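Local atomic coordinates of Dps family protein (Staphylococcus aureus subsp. aureus, PDB entry 2D5K), a protein that forms a twelve-subunit ferritin-like shell that probably binds and stores iron, and, as in other Dps proteins, may compact the nucleoid. Residues B[13-25]-B[71-85]. Residues are numbered along the deposited sequence; the frame is centred on the assembly and turned at random.
Sequences NQQVANWTVAYTK and VGTLTECLEQSIVKE
Ala17 marks where helix 5-32 and the short helix 74-80 meet: its CA lies 4.1 Å from that of Cys77, and the axes of helix segments 13-25 and 74-80 cross at -105°, 7.9 Å apart at closest approach. Around this point Cys77 SG rests against CB and OG1 of Thr20, while Val21 spreads its two branches. Its CG2 presses on Ser81 CB at a tight 3.4 Å, and CG1, anti to the backbone N (chi1 177°), reaches the carbonyl oxygen of Val83.

Where helix 74-80 ends, side-chain amides of the long helix take over. Asn18 OD1 accepts from Ile82 N at 2.8 Å, nearly straight at 167°, and from Gln14 NE2 on the other face of its amide plane. Gln14 NE2 also donates to Gln80 O (2.9 Å), which water 1 joins to Gln14 OE1. At the start of 71-85, Asn13 OD1 accepts from Val71 N at 2.9 Å, the donor standing above its carbonyl plane; near the far end Lys25 NZ donates to Lys84 O at 2.8 Å.

Farther out, Gln109 holds Asn18 ND2, Asn69 O takes Asn13 ND2, and Glu98 and Asp102 form salt bridges with Lys25. Glu85 bonds Leu74 N of the second subunit. The inter-helix connection of this Dps bundle thus combines apolar packing around Val21, Val83 and Val71 with four side-chain hydrogen bonds to backbone groups of 71-85, and the Lys25 ammonium is probably kept charged by its two carboxylates.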
loop_
_atom_site.group_PDB
_atom_site.type_symbol
_atom_site.label_atom_id
_atom_site.label_comp_id
_atom_site.label_asym_id
_atom_site.label_seq_id
_atom_site.Cartn_x
_atom_site.Cartn_y
_atom_site.Cartn_z
ATOM N N ASN B 13 -18.270 -31.069 9.616
ATOM C CA ASN B 13 -19.296 -30.365 10.380
ATOM C C ASN B 13 -18.956 -30.299 11.864
ATOM O O ASN B 13 -19.303 -29.330 12.538
ATOM C CB ASN B 13 -20.674 -31.009 10.190
ATOM C CG ASN B 13 -21.447 -30.389 9.044
ATOM O OD1 ASN B 13 -21.364 -29.181 8.813
ATOM N ND2 ASN B 13 -22.210 -31.208 8.326
ATOM N N GLN B 14 -18.280 -31.325 12.371
ATOM C CA GLN B 14 -17.886 -31.337 13.774
ATOM C C GLN B 14 -17.021 -30.109 14.040
ATOM O O GLN B 14 -17.163 -29.457 15.074
ATOM C CB GLN B 14 -17.104 -32.609 14.104
ATOM C CG GLN B 14 -16.480 -32.627 15.500
ATOM C CD GLN B 14 -17.513 -32.675 16.617
ATOM O OE1 GLN B 14 -18.287 -33.628 16.723
ATOM N NE2 GLN B 14 -17.526 -31.645 17.457
ATOM N N GLN B 15 -16.131 -29.787 13.102
ATOM C CA GLN B 15 -15.268 -28.623 13.263
ATOM C C GLN B 15 -16.025 -27.320 13.010
ATOM O O GLN B 15 -15.753 -26.313 13.658
ATOM C CB GLN B 15 -14.051 -28.709 12.337
ATOM C CG GLN B 15 -13.109 -29.870 12.651
ATOM C CD GLN B 15 -12.761 -29.956 14.127
ATOM O OE1 GLN B 15 -12.456 -28.948 14.765
ATOM N NE2 GLN B 15 -12.798 -31.166 14.675
ATOM N N VAL B 16 -16.970 -27.323 12.073
ATOM C CA VAL B 16 -17.737 -26.103 11.821
ATOM C C VAL B 16 -18.449 -25.755 13.125
ATOM O O VAL B 16 -18.503 -24.589 13.530
ATOM C CB VAL B 16 -18.793 -26.291 10.703
ATOM C CG1 VAL B 16 -19.645 -25.028 10.574
ATOM C CG2 VAL B 16 -18.106 -26.578 9.379
ATOM N N ALA B 17 -18.975 -26.783 13.786
ATOM C CA ALA B 17 -19.673 -26.617 15.057
ATOM C C ALA B 17 -18.719 -26.126 16.144
ATOM O O ALA B 17 -19.008 -25.143 16.828
ATOM C CB ALA B 17 -20.312 -27.933 15.478
ATOM N N ASN B 18 -17.585 -26.809 16.303
ATOM C CA ASN B 18 -16.591 -26.423 17.308
ATOM C C ASN B 18 -16.171 -24.965 17.186
ATOM O O ASN B 18 -16.158 -24.226 18.167
ATOM C CB ASN B 18 -15.305 -27.250 17.180
ATOM C CG ASN B 18 -15.483 -28.701 17.565
ATOM O OD1 ASN B 18 -16.396 -29.061 18.309
ATOM N ND2 ASN B 18 -14.579 -29.548 17.075
ATOM N N TRP B 19 -15.812 -24.558 15.975
ATOM C CA TRP B 19 -15.334 -23.206 15.767
ATOM C C TRP B 19 -16.402 -22.127 15.771
ATOM O O TRP B 19 -16.102 -20.960 16.017
ATOM C CB TRP B 19 -14.472 -23.164 14.505
ATOM C CG TRP B 19 -13.213 -23.969 14.714
ATOM C CD1 TRP B 19 -13.003 -25.280 14.379
ATOM C CD2 TRP B 19 -12.038 -23.544 15.417
ATOM N NE1 TRP B 19 -11.772 -25.697 14.836
ATOM C CE2 TRP B 19 -11.160 -24.651 15.475
ATOM C CE3 TRP B 19 -11.644 -22.336 16.006
ATOM C CZ2 TRP B 19 -9.910 -24.584 16.099
ATOM C CZ3 TRP B 19 -10.399 -22.269 16.628
ATOM C CH2 TRP B 19 -9.548 -23.390 16.668
ATOM N N THR B 20 -17.646 -22.510 15.521
ATOM C CA THR B 20 -18.718 -21.528 15.569
ATOM C C THR B 20 -18.918 -21.216 17.054
ATOM O O THR B 20 -19.072 -20.059 17.439
ATOM C CB THR B 20 -20.019 -22.078 14.961
ATOM O OG1 THR B 20 -19.831 -22.284 13.552
ATOM C CG2 THR B 20 -21.163 -21.095 15.167
ATOM N N VAL B 21 -18.898 -22.250 17.889
ATOM C CA VAL B 21 -19.053 -22.045 19.326
ATOM C C VAL B 21 -17.837 -21.291 19.862
ATOM O O VAL B 21 -17.977 -20.353 20.651
ATOM C CB VAL B 21 -19.197 -23.380 20.083
ATOM C CG1 VAL B 21 -19.281 -23.124 21.580
ATOM C CG2 VAL B 21 -20.447 -24.113 19.609
ATOM N N ALA B 22 -16.646 -21.695 19.423
ATOM C CA ALA B 22 -15.412 -21.048 19.864
ATOM C C ALA B 22 -15.391 -19.579 19.461
ATOM O O ALA B 22 -14.875 -18.731 20.191
ATOM C CB ALA B 22 -14.204 -21.764 19.276
ATOM N N TYR B 23 -15.953 -19.282 18.295
ATOM C CA TYR B 23 -16.002 -17.909 17.794
ATOM C C TYR B 23 -16.623 -16.983 18.837
ATOM O O TYR B 23 -16.092 -15.909 19.133
ATOM C CB TYR B 23 -16.825 -17.861 16.504
ATOM C CG TYR B 23 -16.956 -16.480 15.907
ATOM C CD1 TYR B 23 -15.895 -15.888 15.219
ATOM C CD2 TYR B 23 -18.141 -15.760 16.038
ATOM C CE1 TYR B 23 -16.016 -14.609 14.673
ATOM C CE2 TYR B 23 -18.272 -14.484 15.500
ATOM C CZ TYR B 23 -17.211 -13.915 14.820
ATOM O OH TYR B 23 -17.350 -12.655 14.286
ATOM N N THR B 24 -17.751 -17.402 19.396
ATOM C CA THR B 24 -18.432 -16.599 20.404
ATOM C C THR B 24 -17.737 -16.682 21.764
ATOM O O THR B 24 -17.677 -15.691 22.492
ATOM C CB THR B 24 -19.918 -17.011 20.514
ATOM O OG1 THR B 24 -20.611 -16.559 19.342
ATOM C CG2 THR B 24 -20.575 -16.390 21.746
ATOM N N LYS B 25 -17.195 -17.846 22.109
ATOM C CA LYS B 25 -16.505 -17.951 23.390
ATOM C C LYS B 25 -15.290 -17.033 23.382
ATOM O O LYS B 25 -14.944 -16.439 24.406
ATOM C CB LYS B 25 -16.067 -19.392 23.686
ATOM C CG LYS B 25 -15.314 -19.493 25.008
ATOM C CD LYS B 25 -15.462 -20.844 25.696
ATOM C CE LYS B 25 -14.668 -21.931 25.019
ATOM N NZ LYS B 25 -14.690 -23.184 25.844
ATOM N N VAL B 71 -23.522 -27.265 8.569
ATOM C CA VAL B 71 -24.432 -26.911 9.656
ATOM C C VAL B 71 -24.629 -25.400 9.606
ATOM O O VAL B 71 -23.681 -24.638 9.799
ATOM C CB VAL B 71 -23.867 -27.315 11.041
ATOM C CG1 VAL B 71 -23.978 -28.815 11.226
ATOM C CG2 VAL B 71 -22.415 -26.884 11.163
ATOM N N GLY B 72 -25.863 -24.973 9.345
ATOM C CA GLY B 72 -26.140 -23.552 9.232
ATOM C C GLY B 72 -26.906 -22.846 10.337
ATOM O O GLY B 72 -27.479 -21.789 10.091
ATOM N N THR B 73 -26.932 -23.409 11.541
ATOM C CA THR B 73 -27.623 -22.764 12.653
ATOM C C THR B 73 -26.798 -22.904 13.924
ATOM O O THR B 73 -26.003 -23.833 14.057
ATOM C CB THR B 73 -29.019 -23.377 12.916
ATOM O OG1 THR B 73 -28.874 -24.693 13.467
ATOM C CG2 THR B 73 -29.823 -23.440 11.623
ATOM N N LEU B 74 -26.993 -21.976 14.853
ATOM C CA LEU B 74 -26.272 -21.996 16.120
ATOM C C LEU B 74 -26.759 -23.149 16.991
ATOM O O LEU B 74 -25.986 -23.764 17.732
ATOM C CB LEU B 74 -26.468 -20.665 16.845
ATOM C CG LEU B 74 -25.941 -19.452 16.070
ATOM C CD1 LEU B 74 -26.348 -18.166 16.773
ATOM C CD2 LEU B 74 -24.422 -19.542 15.954
ATOM N N THR B 75 -28.049 -23.443 16.898
ATOM C CA THR B 75 -28.630 -24.526 17.677
ATOM C C THR B 75 -27.940 -25.845 17.335
ATOM O O THR B 75 -27.596 -26.624 18.224
ATOM C CB THR B 75 -30.140 -24.660 17.393
ATOM O OG1 THR B 75 -30.781 -23.399 17.626
ATOM C CG2 THR B 75 -30.760 -25.716 18.302
ATOM N N GLU B 76 -27.738 -26.093 16.044
ATOM C CA GLU B 76 -27.084 -27.321 15.602
ATOM C C GLU B 76 -25.621 -27.338 16.049
ATOM O O GLU B 76 -25.111 -28.369 16.489
ATOM C CB GLU B 76 -27.173 -27.453 14.077
ATOM C CG GLU B 76 -28.581 -27.755 13.562
ATOM C CD GLU B 76 -28.697 -27.628 12.052
ATOM O OE1 GLU B 76 -28.550 -26.501 11.532
ATOM O OE2 GLU B 76 -28.934 -28.657 11.384
ATOM N N CYS B 77 -24.952 -26.193 15.946
ATOM C CA CYS B 77 -23.556 -26.104 16.355
ATOM C C CYS B 77 -23.388 -26.445 17.838
ATOM O O CYS B 77 -22.486 -27.196 18.212
ATOM C CB CYS B 77 -23.009 -24.703 16.071
ATOM S SG CYS B 77 -22.740 -24.341 14.308
ATOM N N LEU B 78 -24.260 -25.900 18.682
ATOM C CA LEU B 78 -24.192 -26.165 20.115
ATOM C C LEU B 78 -24.385 -27.648 20.414
ATOM O O LEU B 78 -23.865 -28.164 21.402
ATOM C CB LEU B 78 -25.255 -25.352 20.861
ATOM C CG LEU B 78 -25.029 -23.841 20.963
ATOM C CD1 LEU B 78 -26.292 -23.155 21.474
ATOM C CD2 LEU B 78 -23.859 -23.565 21.895
ATOM N N GLU B 79 -25.130 -28.334 19.553
ATOM C CA GLU B 79 -25.391 -29.756 19.746
ATOM C C GLU B 79 -24.178 -30.637 19.441
ATOM O O GLU B 79 -23.897 -31.586 20.169
ATOM C CB GLU B 79 -26.563 -30.206 18.865
ATOM C CG GLU B 79 -27.814 -29.354 18.998
ATOM C CD GLU B 79 -28.974 -29.876 18.166
ATOM O OE1 GLU B 79 -28.763 -30.208 16.977
ATOM O OE2 GLU B 79 -30.102 -29.945 18.701
ATOM N N GLN B 80 -23.457 -30.314 18.374
ATOM C CA GLN B 80 -22.308 -31.118 17.966
ATOM C C GLN B 80 -20.965 -30.730 18.589
ATOM O O GLN B 80 -20.115 -31.589 18.828
ATOM C CB GLN B 80 -22.166 -31.075 16.442
ATOM C CG GLN B 80 -23.451 -31.336 15.675
ATOM C CD GLN B 80 -23.245 -31.289 14.173
ATOM O OE1 GLN B 80 -24.205 -31.258 13.401
ATOM N NE2 GLN B 80 -21.986 -31.292 13.748
ATOM N N SER B 81 -20.777 -29.442 18.845
ATOM C CA SER B 81 -19.523 -28.928 19.395
ATOM C C SER B 81 -18.978 -29.570 20.672
ATOM O O SER B 81 -19.719 -29.806 21.627
ATOM C CB SER B 81 -19.654 -27.422 19.634
ATOM O OG SER B 81 -18.467 -26.897 20.206
ATOM N N ILE B 82 -17.672 -29.840 20.688
ATOM C CA ILE B 82 -17.033 -30.386 21.882
ATOM C C ILE B 82 -16.523 -29.186 22.678
ATOM O O ILE B 82 -16.063 -29.314 23.817
ATOM C CB ILE B 82 -15.844 -31.326 21.554
ATOM C CG1 ILE B 82 -14.755 -30.567 20.794
ATOM C CG2 ILE B 82 -16.345 -32.530 20.770
ATOM C CD1 ILE B 82 -13.455 -31.340 20.664
ATOM N N VAL B 83 -16.598 -28.013 22.057
ATOM C CA VAL B 83 -16.196 -26.775 22.710
ATOM C C VAL B 83 -17.451 -26.266 23.404
ATOM O O VAL B 83 -18.484 -26.065 22.763
ATOM C CB VAL B 83 -15.722 -25.713 21.693
ATOM C CG1 VAL B 83 -15.481 -24.383 22.401
ATOM C CG2 VAL B 83 -14.448 -26.184 21.005
ATOM N N LYS B 84 -17.372 -26.077 24.714
ATOM C CA LYS B 84 -18.520 -25.606 25.468
ATOM C C LYS B 84 -18.487 -24.095 25.610
ATOM O O LYS B 84 -17.429 -23.475 25.504
ATOM C CB LYS B 84 -18.554 -26.285 26.841
ATOM C CG LYS B 84 -18.566 -27.811 26.736
ATOM C CD LYS B 84 -19.703 -28.284 25.828
ATOM C CE LYS B 84 -19.525 -29.734 25.379
ATOM N NZ LYS B 84 -19.478 -30.684 26.522
ATOM N N GLU B 85 -19.652 -23.499 25.834
ATOM C CA GLU B 85 -19.732 -22.053 25.978
ATOM C C GLU B 85 -19.056 -21.581 27.256
ATOM O O GLU B 85 -18.893 -22.348 28.209
ATOM C CB GLU B 85 -21.193 -21.602 25.950
ATOM C CG GLU B 85 -21.915 -22.029 24.684
ATOM C CD GLU B 85 -22.853 -20.964 24.164
ATOM O OE1 GLU B 85 -24.024 -20.925 24.600
ATOM O OE2 GLU B 85 -22.405 -20.156 23.323
HETATM O O HOH W 1 -20.069 -34.305 18.862
HETATM O O HOH W 2 -19.718 -19.822 22.816
#